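PDB 3Q9T: choline dehydrogenase and related flavoproteins from Aspergillus oryzae, which oxidises formate as a formate oxidase of the glucose-methanol-choline oxidoreductase family, carrying 8-formyl-FAD at its catalytic site. Local coordinates for residues Y67-V72 with K82-G87; Q302-H307 with P444-N449. One frame throughout, in Å; residues are numbered along the deposited sequence.

Contact 1 of 2, residues Y67-V72 with K82-G87. With FAY ([(2R,3S,4R,5R)-5-(6-amino-9H-purin-9-yl)-3,4-dihydroxytetrahydrofuran-2-yl]methyl (2R,3S,4S)-5-(8-formyl-7-methyl-2,4-dioxo-3,4-dihydrobenzo[g]pteridin-10(2H)-yl)-2,3,4-trihydroxypentyl dihydrogen diphosphate), chain D.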
# COMPACT_ATOMS: atom_id res chain seq x y z
N TYR A 67 -0.08 -5.68 12.98
CA TYR A 67 0.97 -4.82 12.46
C TYR A 67 0.73 -4.33 11.03
O TYR A 67 0.25 -5.07 10.16
CB TYR A 67 2.31 -5.56 12.46
CG TYR A 67 2.77 -6.03 13.82
CD1 TYR A 67 3.06 -5.12 14.83
CD2 TYR A 67 2.97 -7.39 14.08
CE1 TYR A 67 3.50 -5.55 16.07
CE2 TYR A 67 3.41 -7.82 15.31
CZ TYR A 67 3.67 -6.90 16.31
OH TYR A 67 4.11 -7.31 17.53
N LYS A 68 1.13 -3.09 10.79
CA LYS A 68 1.41 -2.64 9.43
C LYS A 68 2.71 -3.28 8.99
O LYS A 68 3.68 -3.32 9.76
CB LYS A 68 1.60 -1.12 9.41
CG LYS A 68 0.35 -0.31 9.77
CD LYS A 68 0.68 1.17 9.78
CE LYS A 68 -0.58 2.03 9.76
NZ LYS A 68 -0.21 3.47 9.88
N THR A 69 2.75 -3.80 7.76
CA THR A 69 4.02 -4.20 7.16
C THR A 69 4.06 -4.08 5.64
O THR A 69 3.07 -4.30 4.96
CB THR A 69 4.52 -5.64 7.61
OG1 THR A 69 4.31 -6.59 6.57
CG2 THR A 69 3.88 -6.09 8.86
N THR A 70 5.23 -3.70 5.14
CA THR A 70 5.46 -3.61 3.70
C THR A 70 5.64 -5.01 3.12
O THR A 70 6.56 -5.75 3.51
CB THR A 70 6.72 -2.76 3.39
OG1 THR A 70 6.53 -1.42 3.86
CG2 THR A 70 7.03 -2.74 1.87
N MET A 71 4.77 -5.35 2.19
CA MET A 71 4.75 -6.68 1.58
C MET A 71 5.76 -6.77 0.46
O MET A 71 6.51 -7.73 0.36
CB MET A 71 3.35 -6.98 1.05
CG MET A 71 2.28 -7.05 2.15
SD MET A 71 2.37 -8.60 3.09
CE MET A 71 2.17 -7.96 4.75
N VAL A 72 5.76 -5.75 -0.38
CA VAL A 72 6.75 -5.65 -1.43
C VAL A 72 7.26 -4.24 -1.59
O VAL A 72 6.50 -3.27 -1.44
CB VAL A 72 6.29 -6.31 -2.77
CG1 VAL A 72 4.84 -6.71 -2.72
CG2 VAL A 72 6.60 -5.43 -3.96
N LYS A 82 -2.13 -3.75 6.43
CA LYS A 82 -2.51 -3.98 7.80
C LYS A 82 -3.86 -4.65 7.76
O LYS A 82 -4.75 -4.20 7.06
CB LYS A 82 -2.57 -2.66 8.57
CG LYS A 82 -3.23 -2.74 9.94
CD LYS A 82 -3.42 -1.35 10.49
CE LYS A 82 -4.09 -1.35 11.83
NZ LYS A 82 -3.23 -2.00 12.81
N PRO A 83 -4.04 -5.73 8.54
CA PRO A 83 -3.10 -6.23 9.55
C PRO A 83 -2.18 -7.33 9.04
O PRO A 83 -2.61 -8.20 8.31
CB PRO A 83 -4.05 -6.85 10.58
CG PRO A 83 -5.15 -7.44 9.73
CD PRO A 83 -5.35 -6.40 8.63
N ASN A 84 -0.92 -7.28 9.44
CA ASN A 84 -0.07 -8.44 9.31
C ASN A 84 -0.20 -9.20 10.62
O ASN A 84 0.49 -8.89 11.58
CB ASN A 84 1.37 -8.04 9.07
CG ASN A 84 2.26 -9.22 8.78
OD1 ASN A 84 3.50 -9.11 8.79
ND2 ASN A 84 1.65 -10.35 8.50
N THR A 85 -1.11 -10.16 10.65
CA THR A 85 -1.58 -10.79 11.88
C THR A 85 -0.51 -11.57 12.64
O THR A 85 0.27 -12.32 12.05
CB THR A 85 -2.79 -11.71 11.53
OG1 THR A 85 -3.91 -10.90 11.14
CG2 THR A 85 -3.16 -12.62 12.68
N ARG A 86 -0.48 -11.37 13.96
CA ARG A 86 0.39 -12.10 14.90
C ARG A 86 -0.40 -12.24 16.18
O ARG A 86 -1.17 -11.35 16.52
CB ARG A 86 1.64 -11.28 15.22
CG ARG A 86 2.71 -11.24 14.13
CD ARG A 86 3.37 -12.59 13.98
NE ARG A 86 2.98 -13.24 12.73
CZ ARG A 86 3.42 -14.42 12.33
NH1 ARG A 86 4.26 -15.11 13.10
NH2 ARG A 86 3.03 -14.92 11.16
N GLY A 87 -0.20 -13.34 16.90
CA GLY A 87 -0.94 -13.60 18.12
C GLY A 87 -0.52 -12.72 19.30
O GLY A 87 0.66 -12.60 19.62
P FAY D . 6.79 -17.74 17.76
N1 FAY D . 2.24 -22.07 10.84
C2 FAY D . 1.84 -23.38 10.63
O2 FAY D . 2.62 -24.31 10.84
N3 FAY D . 0.50 -23.69 10.64
C4 FAY D . -0.41 -22.72 10.29
O4 FAY D . -1.38 -23.07 9.59
N5 FAY D . -0.90 -20.39 10.16
C6 FAY D . -1.63 -18.19 10.53
C7 FAY D . -1.46 -16.92 11.06
C8 FAY D . -0.26 -16.61 11.72
O8 FAY D . 0.75 -15.09 13.18
C9 FAY D . 0.69 -17.61 11.92
PA FAY D . 4.72 -16.04 18.67
C1' FAY D . 2.88 -19.56 12.14
C10 FAY D . 1.33 -21.04 10.75
N10 FAY D . 1.60 -19.80 11.34
N1A FAY D . 5.83 -7.47 25.38
O1A FAY D . 4.04 -14.89 18.01
C1B FAY D . 4.49 -11.88 22.85
O1P FAY D . 6.99 -18.42 19.09
C2' FAY D . 2.75 -20.06 13.59
O2' FAY D . 1.52 -19.64 14.07
C2A FAY D . 5.26 -8.61 25.92
O2A FAY D . 3.93 -17.31 18.68
C2B FAY D . 3.35 -12.06 21.86
O2B FAY D . 2.10 -11.60 22.35
O2P FAY D . 8.12 -17.52 17.06
C3' FAY D . 3.84 -19.78 14.68
O3' FAY D . 3.35 -19.46 15.98
N3A FAY D . 4.96 -9.70 25.11
C3B FAY D . 3.36 -13.56 21.67
O3B FAY D . 2.63 -14.14 22.73
O3P FAY D . 6.14 -16.29 17.98
C4' FAY D . 4.86 -18.72 14.32
O4' FAY D . 5.33 -19.06 13.02
C4A FAY D . 5.24 -9.64 23.78
C4B FAY D . 4.80 -13.94 21.87
O4B FAY D . 5.45 -12.83 22.47
C4X FAY D . 0.03 -21.38 10.34
C5' FAY D . 6.00 -18.67 15.36
O5' FAY D . 5.74 -18.52 16.77
C5A FAY D . 5.82 -8.50 23.22
C5B FAY D . 5.46 -14.31 20.55
O5B FAY D . 5.03 -15.61 20.21
C5X FAY D . -0.59 -19.11 10.55
C6A FAY D . 6.11 -7.40 24.03
N6A FAY D . 6.58 -6.27 23.47
N7A FAY D . 5.98 -8.72 21.90
C7M FAY D . -2.50 -15.87 10.76
C8A FAY D . 5.53 -9.96 21.60
C8M FAY D . -0.26 -15.42 12.60
C9A FAY D . 0.57 -18.85 11.31
N9A FAY D . 5.07 -10.53 22.75
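Asn84 pairs with Tyr67 as a hydrogen-bonded antiparallel pair. Asn84 N donates to Tyr67 O at 2.6 Å, nearly straight (166°) and in the carbonyl plane. A cis peptide bond before Pro83 comes just ahead of this pairing.

The Asn84 side chain can be followed outward. Its CB packs on Thr69 CG2 at 3.2 Å and also lies close to Tyr67 O. CG stands anti to the backbone N (chi1 -174°), which turns the amide across Thr69; Met71 CE approaches this carbon. At the tip, OD1 lies closest to the Thr69 CG2 methyl (3.0 Å) and takes only a weak hydrogen bond from Thr69 OG1 (3.5 Å).

Beyond the pair, Tyr67 CE2 meets Arg86 CG at 3.7 Å, in plane at the ring edge. The Tyr67 hydroxyl is hydrogen-bonded to Glu270, a FAD-binding residue. Arg86 bends at chi2 and chi3, and its NE donates to Thr85 O (2.9 Å). The guanidinium lies beside the cofactor's formyl group, with FAY C8M over one face, offset toward the rim; the approach is too close in the model, so its details are doubtful. Gly87 O approaches the ribose hydroxyl FAY O2B.

At the other end, the aliphatic parts of Lys68 and Lys82 touch. Lys68 NZ forms a salt bridge to Glu78 of the second subunit. Strand 77-81 pairs with strand 67-74, and helix 267-277 packs on Asn84 and Arg86 through Phe269.

Contact 2 of 2, residues Q302-H307 with P444-N449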
# COMPACT_ATOMS: atom_id res chain seq x y z
N GLN A 302 17.85 -8.19 10.73
CA GLN A 302 18.15 -8.51 9.33
C GLN A 302 17.75 -9.95 8.98
O GLN A 302 17.41 -10.73 9.87
CB GLN A 302 19.63 -8.28 9.04
CG GLN A 302 20.05 -6.84 9.29
CD GLN A 302 19.26 -5.84 8.46
OE1 GLN A 302 19.23 -5.92 7.23
NE2 GLN A 302 18.60 -4.90 9.13
N ASN A 303 17.79 -10.29 7.69
CA ASN A 303 17.47 -11.66 7.27
C ASN A 303 16.04 -12.09 7.53
O ASN A 303 15.75 -13.27 7.64
CB ASN A 303 18.41 -12.66 7.94
CG ASN A 303 19.86 -12.24 7.85
OD1 ASN A 303 20.38 -11.99 6.76
ND2 ASN A 303 20.52 -12.13 9.00
N LEU A 304 15.13 -11.13 7.63
CA LEU A 304 13.71 -11.47 7.72
C LEU A 304 13.30 -12.19 6.43
O LEU A 304 13.39 -11.62 5.34
CB LEU A 304 12.89 -10.20 7.91
CG LEU A 304 11.40 -10.36 7.69
CD1 LEU A 304 10.86 -11.25 8.78
CD2 LEU A 304 10.72 -9.00 7.67
N MET A 305 12.87 -13.45 6.56
CA MET A 305 12.43 -14.22 5.39
C MET A 305 11.06 -14.84 5.63
O MET A 305 10.80 -15.41 6.70
CB MET A 305 13.43 -15.32 5.02
CG MET A 305 13.26 -15.83 3.60
SD MET A 305 13.96 -14.71 2.36
CE MET A 305 13.37 -15.53 0.88
N ASP A 306 10.17 -14.71 4.65
CA ASP A 306 8.80 -15.19 4.77
C ASP A 306 8.43 -15.84 3.43
O ASP A 306 9.18 -15.73 2.46
CB ASP A 306 7.89 -14.01 5.10
CG ASP A 306 6.46 -14.43 5.51
OD1 ASP A 306 6.17 -15.62 5.61
OD2 ASP A 306 5.63 -13.53 5.75
N HIS A 307 7.29 -16.52 3.38
CA HIS A 307 6.78 -17.08 2.13
C HIS A 307 5.75 -16.13 1.51
O HIS A 307 4.78 -15.79 2.18
CB HIS A 307 6.05 -18.39 2.39
CG HIS A 307 6.93 -19.53 2.80
ND1 HIS A 307 6.57 -20.43 3.77
CD2 HIS A 307 8.15 -19.93 2.35
CE1 HIS A 307 7.52 -21.33 3.91
NE2 HIS A 307 8.48 -21.06 3.06
N PRO A 444 7.73 -2.28 15.48
CA PRO A 444 8.93 -2.06 14.68
C PRO A 444 8.48 -1.89 13.23
O PRO A 444 7.34 -2.24 12.89
CB PRO A 444 9.71 -3.37 14.85
CG PRO A 444 8.62 -4.40 15.01
CD PRO A 444 7.55 -3.71 15.83
N ASN A 445 9.34 -1.34 12.39
CA ASN A 445 9.05 -1.26 10.97
C ASN A 445 9.40 -2.58 10.30
O ASN A 445 10.41 -3.21 10.63
CB ASN A 445 9.77 -0.08 10.32
CG ASN A 445 9.09 1.24 10.62
OD1 ASN A 445 7.88 1.30 10.85
ND2 ASN A 445 9.86 2.31 10.63
N ILE A 446 8.54 -3.02 9.38
CA ILE A 446 8.63 -4.36 8.83
C ILE A 446 8.52 -4.33 7.32
O ILE A 446 7.50 -3.93 6.76
CB ILE A 446 7.51 -5.29 9.41
CG1 ILE A 446 7.46 -5.20 10.95
CG2 ILE A 446 7.69 -6.73 8.93
CD1 ILE A 446 6.39 -6.07 11.61
N ASN A 447 9.59 -4.76 6.66
CA ASN A 447 9.61 -4.95 5.22
C ASN A 447 9.91 -6.41 4.86
O ASN A 447 10.97 -6.92 5.22
CB ASN A 447 10.64 -4.03 4.58
CG ASN A 447 10.78 -4.28 3.10
OD1 ASN A 447 9.87 -4.79 2.46
ND2 ASN A 447 11.95 -3.96 2.55
N LEU A 448 8.96 -7.08 4.20
CA LEU A 448 9.10 -8.50 3.86
C LEU A 448 9.85 -8.72 2.55
O LEU A 448 10.31 -9.82 2.26
CB LEU A 448 7.73 -9.18 3.76
CG LEU A 448 6.95 -9.34 5.06
CD1 LEU A 448 5.54 -9.84 4.81
CD2 LEU A 448 7.71 -10.28 5.98
N ASN A 449 9.90 -7.68 1.73
CA ASN A 449 10.68 -7.70 0.51
C ASN A 449 10.31 -8.86 -0.42
O ASN A 449 11.17 -9.46 -1.05
CB ASN A 449 12.17 -7.71 0.84
CG ASN A 449 13.03 -7.29 -0.35
OD1 ASN A 449 12.65 -6.41 -1.12
ND2 ASN A 449 14.20 -7.93 -0.50
O HOH W 1 10.75 -12.46 2.88
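This is a small, buried apolar contact with a water bridge beside it, formed between Leu304 and Asp306 on one side and Ile446 to Leu448 on the other. Each segment carries an outer strand of one antiparallel sheet, 302-304 being a short, weakly bonded edge strand, and no direct hydrogen bond joins them.

Leu304 points toward 444-449. With CG anti to the backbone N (chi1 166°), the CD2 branch reaches residues 446-448. CD2 lies 3.7 Å from Leu448 CD2 and 4.0 Å from Ile446 CG2. The same methyl sits near the backbone carbonyl Asn447 O, at 3.2 Å.

The sheet has three strands, with 431-434 between 302-304 and 445-447. Leu304 pairs with Gly431 and Asn447 with Glu432 through their backbones. Past the strand, Asn447 OD1 accepts from Asn449 N at 3.0 Å, an Asx turn, with the donor well above the amide plane.

Leu448 uses both its methyls. CD2 also packs on Asp306 CB, while CD1 lies 3.8 Å from Asp306 OD2. That carboxylate oxygen is hydrogen-bonded to Thr507. The other oxygen, OD1, takes His307 N at 2.7 Å from above the carboxylate plane.

A water connects the two backbones. It accepts from Asp306 N (2.9 Å) and donates to Leu448 O (2.7 Å). Val268 of helix 267-277 packs on Leu304, and Met71 on Leu448.

Contact 1 closes before contact 2 opens along the chain, and their centres lie 10 Å apart on the same side of the chain's centre. They meet directly. Strand 67-74 of contact 1 runs against residues 446-448 of contact 2: Thr70 N probably bonds to Ile446 O, and Thr70 O to Leu448 N, both at 2.8 Å. Thr69 also packs on Ile446. Helix 267-277 touches both contacts, with Phe269 reaching Asn84, Arg86 and Ile446. Contact 1 reaches the flavin; in contact 2 the Asp306 side chain stays about 8 Å from the cofactor. Contact 2 joins parts of the two GMC oxidoreductase sequence regions, far apart in the chain.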